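Local coordinates for galactose-binding-like protein (Bacteroides thetaiotaomicron, PDB 7M1B) that probably binds carbohydrate as a SusE-like, galactose-binding-like protein of a gut Bacteroides, with a potential degradative capacity proposed for its family, at residues T130-R135 with K162-T167; D222-T227 with W241-G246; E291-G296 with K358-H363. One frame throughout, in Å; residues are numbered along the deposited sequence.

Interaction 1. Residues T130-R135 with K162-T167; sequences TTNGGR and KNIGFT
The amide of N132 and the guanidinium of R135 are the flat groups that K162-T167 meets. I164 reaches the amide with its CD1 methyl, which touches N132 CB at 3.6 Å and N132 ND2 at 3.8 Å, approaching the amide obliquely, past CB and ND2. Because N132 CG is anti to its backbone N (chi1 179°), the amide is carried along the face that bears I164, where its ND2 donates to the carbonyls of N136 and V161; these two bonds fix its rotation. The guanidinium meets the backbone N of K162 obliquely, and the closer approach is by the methylene before it, R135 CD to K162 N at 3.5 Å. The R135 chain bends at its second and third torsions and crosses K162 at about a right angle.

Behind these groups runs an antiparallel strand pair at the margin of a three-stranded sheet. T130 and I164 form its hydrogen-bonded pair, with T130 N to I164 O at 3.1 Å and I164 N to T130 O at 3.0 Å. Their side chains lie side by side, T130 CG2 4.0 Å from I164 CD1, and both pack on F140 of strand 138-144 in the facing sheet, the layering of a beta sandwich. T130 OG1 is engaged separately, by the carbonyl of A113.

Past T131 the N132 N to K162 O bond is weak, bent to 122°. A type I turn from N132 to R135 then leads the chain off. The N132 carbonyl also receives a nearly straight CA-H...O contact from K162 CA, 3.4 Å at 169°, while the extended K162 side chain runs along G133, its CG 4.0 Å from G133 CA.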
loop_
_atom_site.group_PDB
_atom_site.type_symbol
_atom_site.label_atom_id
_atom_site.label_comp_id
_atom_site.label_asym_id
_atom_site.label_seq_id
_atom_site.Cartn_x
_atom_site.Cartn_y
_atom_site.Cartn_z
ATOM N N THR A 130 12.640 10.400 -13.581
ATOM C CA THR A 130 13.467 11.527 -14.035
ATOM C C THR A 130 12.643 12.796 -13.981
ATOM O O THR A 130 11.484 12.728 -13.572
ATOM C CB THR A 130 14.171 11.230 -15.365
ATOM O OG1 THR A 130 15.222 12.184 -15.526
ATOM C CG2 THR A 130 13.221 11.228 -16.541
ATOM N N THR A 131 13.262 13.914 -14.407
ATOM C CA THR A 131 12.618 15.225 -14.354
ATOM C C THR A 131 12.390 15.799 -15.748
ATOM O O THR A 131 13.122 15.539 -16.722
ATOM C CB THR A 131 13.390 16.184 -13.437
ATOM O OG1 THR A 131 12.661 17.412 -13.326
ATOM C CG2 THR A 131 14.774 16.458 -13.984
ATOM N N ASN A 132 11.344 16.613 -15.827
ATOM C CA ASN A 132 10.833 17.090 -17.102
ATOM C C ASN A 132 10.031 18.349 -16.803
ATOM O O ASN A 132 8.828 18.391 -17.064
ATOM C CB ASN A 132 9.993 15.976 -17.741
ATOM C CG ASN A 132 9.354 16.309 -19.074
ATOM O OD1 ASN A 132 9.905 17.105 -19.843
ATOM N ND2 ASN A 132 8.218 15.661 -19.363
ATOM N N GLY A 133 10.709 19.363 -16.240
ATOM C CA GLY A 133 10.062 20.589 -15.769
ATOM C C GLY A 133 9.313 21.349 -16.871
ATOM O O GLY A 133 8.431 22.212 -16.581
ATOM N N GLY A 134 9.675 21.099 -18.137
ATOM C CA GLY A 134 8.970 21.662 -19.279
ATOM C C GLY A 134 7.694 20.922 -19.706
ATOM O O GLY A 134 6.974 21.499 -20.541
ATOM N N ARG A 135 7.415 19.716 -19.169
ATOM C CA ARG A 135 6.264 18.923 -19.607
ATOM C C ARG A 135 6.366 18.664 -21.118
ATOM O O ARG A 135 5.446 19.058 -22.012
ATOM C CB ARG A 135 4.950 19.581 -19.161
ATOM C CG ARG A 135 4.858 19.953 -17.682
ATOM C CD ARG A 135 4.129 18.731 -16.998
ATOM N NE ARG A 135 3.241 18.113 -17.963
ATOM C CZ ARG A 135 2.085 17.490 -17.686
ATOM N NH1 ARG A 135 1.603 17.435 -16.443
ATOM N NH2 ARG A 135 1.438 16.885 -18.667
ATOM N N LYS A 162 5.734 16.157 -15.343
ATOM C CA LYS A 162 6.902 16.827 -14.781
ATOM C C LYS A 162 7.777 15.855 -14.012
ATOM O O LYS A 162 9.005 15.878 -14.163
ATOM C CB LYS A 162 6.530 18.000 -13.870
ATOM C CG LYS A 162 7.722 18.643 -13.162
ATOM C CD LYS A 162 7.469 20.046 -12.667
ATOM C CE LYS A 162 8.701 20.636 -11.970
ATOM N NZ LYS A 162 8.298 21.806 -11.131
ATOM N N ASN A 163 7.148 15.037 -13.147
ATOM C CA ASN A 163 7.854 14.094 -12.295
ATOM C C ASN A 163 7.583 12.713 -12.873
ATOM O O ASN A 163 6.526 12.134 -12.598
ATOM C CB ASN A 163 7.409 14.253 -10.839
ATOM C CG ASN A 163 7.907 15.535 -10.191
ATOM O OD1 ASN A 163 7.103 16.346 -9.734
ATOM N ND2 ASN A 163 9.224 15.744 -10.152
ATOM N N ILE A 164 8.494 12.261 -13.738
ATOM C CA ILE A 164 8.294 11.061 -14.549
ATOM C C ILE A 164 8.604 9.902 -13.635
ATOM O O ILE A 164 9.599 10.005 -12.973
ATOM C CB ILE A 164 9.215 11.072 -15.776
ATOM C CG1 ILE A 164 8.716 12.171 -16.757
ATOM C CG2 ILE A 164 9.310 9.725 -16.471
ATOM C CD1 ILE A 164 9.649 12.428 -17.934
ATOM N N GLY A 165 7.764 8.886 -13.638
ATOM C CA GLY A 165 8.003 7.683 -12.821
ATOM C C GLY A 165 7.187 6.525 -13.401
ATOM O O GLY A 165 5.978 6.664 -13.600
ATOM N N PHE A 166 7.834 5.415 -13.750
ATOM C CA PHE A 166 7.097 4.288 -14.326
ATOM C C PHE A 166 7.854 3.009 -14.024
ATOM O O PHE A 166 9.038 3.105 -13.704
ATOM C CB PHE A 166 6.859 4.428 -15.837
ATOM C CG PHE A 166 8.116 4.555 -16.685
ATOM C CD1 PHE A 166 8.819 5.759 -16.758
ATOM C CD2 PHE A 166 8.605 3.457 -17.390
ATOM C CE1 PHE A 166 9.978 5.845 -17.531
ATOM C CE2 PHE A 166 9.779 3.536 -18.125
ATOM C CZ PHE A 166 10.450 4.743 -18.220
ATOM N N THR A 167 7.207 1.844 -14.179
ATOM C CA THR A 167 7.850 0.601 -13.767
ATOM C C THR A 167 7.825 -0.385 -14.924
ATOM O O THR A 167 6.933 -0.356 -15.786
ATOM C CB THR A 167 7.205 -0.053 -12.543
ATOM O OG1 THR A 167 5.943 -0.600 -12.933
ATOM C CG2 THR A 167 7.023 0.934 -11.418
#

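Interaction 2. Residues D222-T227 with W241-G246; sequences DNAGHT and WNYAHG. With EDO (1,2-ethanediol), chain B.
H226 and Y243 cross at about a right angle in an edge-to-face (T-shaped) pair, centroids 4.6 Å apart and planes at 57°. The edge atom is H226 CD2, over the Y243 ring but displaced toward its rim, 3.4 Å from Y243 CE1. Y243 reaches this place with CG between its backbone N and carbonyl carbon (chi1 45°), which also carries the hydroxyl to A224. There Y243 OH donates to A224 O at 2.6 Å, in the carbonyl plane and on a lone pair. The imidazole of H226 is held at ND1 by S230, and a water links its NE2 to W241 O.

N223 and H245 instead lie side by side, amide and ring planes 86° apart. N223 ND2 (3.0 Å) and H245 ND1 (2.8 Å) both donate to G246 O, from opposite faces of that carbonyl. The backbone bond N223 N to H245 O is 3.0 Å, and A224 CB covers one face of the H245 ring.

W241-G246 belongs to the part of the chain related to galactose-binding domains, its strand 244-245 bonded to strand 370-380. H245 NE2 makes a weak bond to a 1,2-ethanediol, probably from the crystallisation liquor. Two side-chain-to-carbonyl bonds, one backbone bond and a water between N223 O and H245 N join loop to strand; buried Y243 N has the H226 ring face beside it, which probably compensates its burial only weakly.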
loop_
_atom_site.group_PDB
_atom_site.type_symbol
_atom_site.label_atom_id
_atom_site.label_comp_id
_atom_site.label_asym_id
_atom_site.label_seq_id
_atom_site.Cartn_x
_atom_site.Cartn_y
_atom_site.Cartn_z
ATOM N N ASP A 222 -8.953 -0.421 21.422
ATOM C CA ASP A 222 -8.748 -1.305 22.588
ATOM C C ASP A 222 -10.082 -1.677 23.258
ATOM O O ASP A 222 -10.111 -2.117 24.436
ATOM C CB ASP A 222 -7.814 -0.627 23.627
ATOM C CG ASP A 222 -8.411 0.591 24.261
ATOM O OD1 ASP A 222 -9.398 1.093 23.698
ATOM O OD2 ASP A 222 -7.847 1.018 25.307
ATOM N N ASN A 223 -11.154 -1.737 22.476
ATOM C CA ASN A 223 -12.437 -2.127 23.033
ATOM C C ASN A 223 -12.514 -3.675 23.068
ATOM O O ASN A 223 -11.792 -4.429 22.376
ATOM C CB ASN A 223 -13.573 -1.549 22.171
ATOM C CG ASN A 223 -14.908 -1.428 22.908
ATOM O OD1 ASN A 223 -15.014 -1.768 24.113
ATOM N ND2 ASN A 223 -15.935 -0.974 22.209
ATOM N N ALA A 224 -13.427 -4.192 23.925
ATOM C CA ALA A 224 -13.912 -5.572 23.941
ATOM C C ALA A 224 -12.749 -6.535 24.219
ATOM O O ALA A 224 -12.669 -7.642 23.666
ATOM C CB ALA A 224 -14.667 -5.945 22.669
ATOM N N GLY A 225 -11.773 -6.065 25.008
ATOM C CA GLY A 225 -10.766 -6.963 25.541
ATOM C C GLY A 225 -9.565 -7.173 24.656
ATOM O O GLY A 225 -8.665 -7.888 25.038
ATOM N N HIS A 226 -9.454 -6.393 23.548
ATOM C CA HIS A 226 -8.308 -6.603 22.673
ATOM C C HIS A 226 -7.589 -5.267 22.459
ATOM O O HIS A 226 -7.862 -4.295 23.172
ATOM C CB HIS A 226 -8.684 -7.285 21.324
ATOM C CG HIS A 226 -8.824 -8.771 21.356
ATOM N ND1 HIS A 226 -7.763 -9.610 20.942
ATOM C CD2 HIS A 226 -9.873 -9.570 21.617
ATOM C CE1 HIS A 226 -8.174 -10.866 21.001
ATOM N NE2 HIS A 226 -9.487 -10.861 21.406
ATOM N N THR A 227 -6.533 -5.277 21.667
ATOM C CA THR A 227 -5.824 -4.060 21.308
ATOM C C THR A 227 -5.529 -4.031 19.823
ATOM O O THR A 227 -5.668 -5.022 19.103
ATOM C CB THR A 227 -4.529 -3.802 22.099
ATOM O OG1 THR A 227 -3.526 -4.669 21.529
ATOM C CG2 THR A 227 -4.710 -3.995 23.578
ATOM N N TRP A 241 -12.174 -15.885 16.600
ATOM C CA TRP A 241 -12.793 -14.840 17.457
ATOM C C TRP A 241 -11.830 -13.651 17.643
ATOM O O TRP A 241 -12.054 -12.748 18.487
ATOM C CB TRP A 241 -13.240 -15.430 18.835
ATOM C CG TRP A 241 -14.750 -15.535 18.875
ATOM C CD1 TRP A 241 -15.600 -14.763 19.646
ATOM C CD2 TRP A 241 -15.601 -16.412 18.111
ATOM N NE1 TRP A 241 -16.882 -15.126 19.383
ATOM C CE2 TRP A 241 -16.921 -16.095 18.433
ATOM C CE3 TRP A 241 -15.356 -17.373 17.105
ATOM C CZ2 TRP A 241 -18.013 -16.771 17.898
ATOM C CZ3 TRP A 241 -16.438 -18.017 16.522
ATOM C CH2 TRP A 241 -17.751 -17.696 16.914
ATOM N N ASN A 242 -10.730 -13.592 16.870
ATOM C CA ASN A 242 -9.777 -12.494 17.099
ATOM C C ASN A 242 -10.227 -11.190 16.427
ATOM O O ASN A 242 -10.958 -11.199 15.430
ATOM C CB ASN A 242 -8.495 -12.871 16.351
ATOM C CG ASN A 242 -7.336 -11.947 16.704
ATOM O OD1 ASN A 242 -7.081 -11.701 17.872
ATOM N ND2 ASN A 242 -6.767 -11.247 15.734
ATOM N N TYR A 243 -9.871 -10.059 17.072
ATOM C CA TYR A 243 -10.163 -8.800 16.387
ATOM C C TYR A 243 -9.423 -7.698 17.150
ATOM O O TYR A 243 -8.919 -7.908 18.233
ATOM C CB TYR A 243 -11.668 -8.434 16.562
ATOM C CG TYR A 243 -12.221 -8.589 17.966
ATOM C CD1 TYR A 243 -12.005 -7.612 18.982
ATOM C CD2 TYR A 243 -13.018 -9.682 18.300
ATOM C CE1 TYR A 243 -12.490 -7.779 20.281
ATOM C CE2 TYR A 243 -13.494 -9.865 19.581
ATOM C CZ TYR A 243 -13.307 -8.877 20.552
ATOM O OH TYR A 243 -13.780 -9.135 21.789
ATOM N N ALA A 244 -9.282 -6.543 16.476
ATOM C CA ALA A 244 -9.105 -5.260 17.184
ATOM C C ALA A 244 -10.412 -4.492 16.962
ATOM O O ALA A 244 -10.940 -4.411 15.827
ATOM C CB ALA A 244 -7.937 -4.455 16.626
ATOM N N HIS A 245 -10.944 -3.877 18.015
ATOM C CA HIS A 245 -12.332 -3.378 17.997
ATOM C C HIS A 245 -12.343 -1.956 18.523
ATOM O O HIS A 245 -11.733 -1.680 19.562
ATOM C CB HIS A 245 -13.160 -4.244 18.989
ATOM C CG HIS A 245 -14.642 -4.140 18.806
ATOM N ND1 HIS A 245 -15.367 -2.949 18.997
ATOM C CD2 HIS A 245 -15.562 -5.087 18.529
ATOM C CE1 HIS A 245 -16.660 -3.214 18.774
ATOM N NE2 HIS A 245 -16.806 -4.527 18.565
ATOM N N GLY A 246 -12.907 -1.052 17.650
ATOM C CA GLY A 246 -13.071 0.332 18.111
ATOM C C GLY A 246 -14.341 0.619 18.904
ATOM O O GLY A 246 -14.945 -0.272 19.481
HETATM C C1 EDO B . -17.327 -8.967 20.777
HETATM O O1 EDO B . -18.063 -9.930 20.030
HETATM C C2 EDO B . -17.018 -7.788 19.926
HETATM O O2 EDO B . -18.031 -7.366 18.961
HETATM O O HOH W 1 -9.720 -4.314 20.521
HETATM O O HOH W 2 -11.811 -12.897 21.272
#

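Interaction 3. Residues E291-G296 with K358-H363; sequences EWEVWG and KILSTH
K358 CB starts beside strand 292-296, 3.9 Å from E293 O and near W295 CD1. With CG anti to the backbone N (chi1 -176°) and every later torsion extended, the chain runs straight out alongside E293 and W295. Its CD lies against the carboxylate-indole pair, 3.5 Å from E293 OE1 and 4.1 Å from W295 NE1. At the tip, NZ stops 4.6 Å from E293 OE1, beyond a salt bridge, and a water accepting from NZ and donating to OE1 spans the difference; W307 adds a cation-pi contact. OE1 also accepts from W295 NE1 at 2.8 Å, a bond lying in the indole plane and reaching the carboxylate on its anti side, somewhat out of the carboxylate plane. Replacing W295 by an alanine would remove the indole, which would probably leave E293 OE1 without one of its two donors, its carboxylate less fixed, and the K358 methylenes less covered.

The backbones are antiparallel, with strand axes at 171°. E293 and K358 exchange two hydrogen bonds, after which the register slips: E291 O accepts from both L360 N (2.9 Å) and S361 N (3.2 Å), a classic beta bulge. S361 OG accepts a hydrogen bond from E291 N at 3.0 Å. On the other face W292 CB meets I359 CD1, and the W292 ring joins F271, F343 and F357 inside the galactose-binding-domain-like beta sandwich. W292 and I359 thus take the inner face, the charged groups sharing the other with the W295 indole; one water links E293 to K358, whose direct attraction is probably modest.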
loop_
_atom_site.group_PDB
_atom_site.type_symbol
_atom_site.label_atom_id
_atom_site.label_comp_id
_atom_site.label_asym_id
_atom_site.label_seq_id
_atom_site.Cartn_x
_atom_site.Cartn_y
_atom_site.Cartn_z
ATOM N N GLU A 291 -13.841 1.535 2.215
ATOM C CA GLU A 291 -12.763 2.240 1.546
ATOM C C GLU A 291 -11.851 2.907 2.560
ATOM O O GLU A 291 -12.280 3.476 3.568
ATOM C CB GLU A 291 -13.301 3.306 0.594
ATOM C CG GLU A 291 -13.983 2.691 -0.612
ATOM C CD GLU A 291 -14.272 3.763 -1.672
ATOM O OE1 GLU A 291 -13.304 4.424 -2.170
ATOM O OE2 GLU A 291 -15.439 3.945 -2.019
ATOM N N TRP A 292 -10.558 2.888 2.251
ATOM C CA TRP A 292 -9.601 3.577 3.102
ATOM C C TRP A 292 -8.341 3.886 2.280
ATOM O O TRP A 292 -8.139 3.387 1.160
ATOM C CB TRP A 292 -9.261 2.674 4.315
ATOM C CG TRP A 292 -8.461 1.417 4.018
ATOM C CD1 TRP A 292 -7.100 1.216 4.158
ATOM C CD2 TRP A 292 -9.029 0.133 3.659
ATOM N NE1 TRP A 292 -6.797 -0.076 3.791
ATOM C CE2 TRP A 292 -7.952 -0.792 3.527
ATOM C CE3 TRP A 292 -10.335 -0.320 3.389
ATOM C CZ2 TRP A 292 -8.147 -2.136 3.166
ATOM C CZ3 TRP A 292 -10.526 -1.645 3.013
ATOM C CH2 TRP A 292 -9.444 -2.559 2.937
ATOM N N GLU A 293 -7.463 4.669 2.890
ATOM C CA GLU A 293 -6.134 4.902 2.412
ATOM C C GLU A 293 -5.129 4.385 3.423
ATOM O O GLU A 293 -5.363 4.473 4.613
ATOM C CB GLU A 293 -5.864 6.370 2.163
ATOM C CG GLU A 293 -6.910 6.959 1.190
ATOM C CD GLU A 293 -6.884 8.468 1.113
ATOM O OE1 GLU A 293 -6.294 9.130 2.050
ATOM O OE2 GLU A 293 -7.585 8.989 0.196
ATOM N N VAL A 294 -3.989 3.926 2.901
ATOM C CA VAL A 294 -2.860 3.587 3.766
ATOM C C VAL A 294 -1.787 4.652 3.592
ATOM O O VAL A 294 -1.464 4.975 2.440
ATOM C CB VAL A 294 -2.279 2.206 3.400
ATOM C CG1 VAL A 294 -1.152 1.904 4.406
ATOM C CG2 VAL A 294 -3.378 1.125 3.541
ATOM N N TRP A 295 -1.342 5.261 4.707
ATOM C CA TRP A 295 -0.319 6.291 4.692
ATOM C C TRP A 295 0.875 5.799 5.476
ATOM O O TRP A 295 0.759 4.902 6.352
ATOM C CB TRP A 295 -0.906 7.546 5.390
ATOM C CG TRP A 295 -1.939 8.263 4.543
ATOM C CD1 TRP A 295 -3.205 7.832 4.193
ATOM C CD2 TRP A 295 -1.757 9.545 3.885
ATOM N NE1 TRP A 295 -3.831 8.774 3.422
ATOM C CE2 TRP A 295 -2.989 9.850 3.256
ATOM C CE3 TRP A 295 -0.765 10.538 3.914
ATOM C CZ2 TRP A 295 -3.177 11.029 2.490
ATOM C CZ3 TRP A 295 -0.940 11.694 3.164
ATOM C CH2 TRP A 295 -2.145 11.955 2.495
ATOM N N GLY A 296 2.027 6.398 5.217
ATOM C CA GLY A 296 3.188 5.935 5.996
ATOM C C GLY A 296 4.262 7.009 6.161
ATOM O O GLY A 296 4.288 7.994 5.399
ATOM N N LYS A 358 -6.368 5.397 7.107
ATOM C CA LYS A 358 -7.350 6.459 7.122
ATOM C C LYS A 358 -8.634 5.881 6.553
ATOM O O LYS A 358 -8.733 5.602 5.338
ATOM C CB LYS A 358 -6.843 7.629 6.261
ATOM C CG LYS A 358 -7.768 8.850 6.292
ATOM C CD LYS A 358 -7.199 9.998 5.369
ATOM C CE LYS A 358 -7.811 11.461 5.711
ATOM N NZ LYS A 358 -7.093 12.576 4.919
ATOM N N ILE A 359 -9.606 5.665 7.444
ATOM C CA ILE A 359 -10.815 4.949 7.056
ATOM C C ILE A 359 -11.790 5.993 6.502
ATOM O O ILE A 359 -12.167 6.918 7.241
ATOM C CB ILE A 359 -11.421 4.176 8.248
ATOM C CG1 ILE A 359 -10.411 3.255 8.960
ATOM C CG2 ILE A 359 -12.681 3.414 7.777
ATOM C CD1 ILE A 359 -9.797 2.258 8.024
ATOM N N LEU A 360 -12.256 5.783 5.269
ATOM C CA LEU A 360 -13.201 6.702 4.630
ATOM C C LEU A 360 -14.646 6.224 4.846
ATOM O O LEU A 360 -15.578 7.030 5.021
ATOM C CB LEU A 360 -12.862 6.765 3.134
ATOM C CG LEU A 360 -11.409 7.096 2.737
ATOM C CD1 LEU A 360 -11.282 7.195 1.224
ATOM C CD2 LEU A 360 -10.944 8.383 3.359
ATOM N N SER A 361 -14.848 4.894 4.838
ATOM C CA SER A 361 -16.206 4.328 4.846
ATOM C C SER A 361 -16.184 2.926 5.485
ATOM O O SER A 361 -15.141 2.252 5.328
ATOM C CB SER A 361 -16.832 4.391 3.423
ATOM O OG SER A 361 -16.109 3.488 2.570
ATOM N N THR A 362 -17.380 2.451 5.881
ATOM C CA THR A 362 -17.545 1.072 6.324
ATOM C C THR A 362 -18.633 0.390 5.493
ATOM O O THR A 362 -19.422 1.099 4.822
ATOM C CB THR A 362 -17.912 1.020 7.806
ATOM O OG1 THR A 362 -19.088 1.842 7.929
ATOM C CG2 THR A 362 -16.805 1.556 8.703
ATOM N N HIS A 363 -18.626 -0.947 5.436
ATOM C CA HIS A 363 -19.580 -1.681 4.620
ATOM C C HIS A 363 -21.033 -1.395 5.036
ATOM O O HIS A 363 -21.899 -1.204 4.168
ATOM C CB HIS A 363 -19.309 -3.187 4.662
ATOM C CG HIS A 363 -18.200 -3.569 3.724
ATOM N ND1 HIS A 363 -18.320 -3.409 2.345
ATOM C CD2 HIS A 363 -16.922 -3.958 3.960
ATOM C CE1 HIS A 363 -17.205 -3.868 1.763
ATOM N NE2 HIS A 363 -16.340 -4.246 2.743
HETATM O O HOH W 3 -17.204 3.799 0.162
HETATM O O HOH W 4 -7.103 11.684 2.286
#

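In the fold
Interaction 1 belongs to the sandwich of the DUF5126 region, with its centre about 29 Å from that of interaction 3, whereas interactions 2 and 3 reach the same large sheet, centres about 19 Å apart. Interactions 1 and 3 both pair antiparallel strands, but interaction 1 lies at the end of a strand pair that includes an outermost strand of its sheet, half its touching residues exposed, and interaction 3 lies nearer the chain centre with none exposed. Interaction 2 is peripheral and joins a loop to the short strand 244-245. Ladder bonds and aliphatic packing dominate the first, side-chain-to-carbonyl bonds and crossed rings the second, and a bulged ladder with a water-bridged charge pair the third.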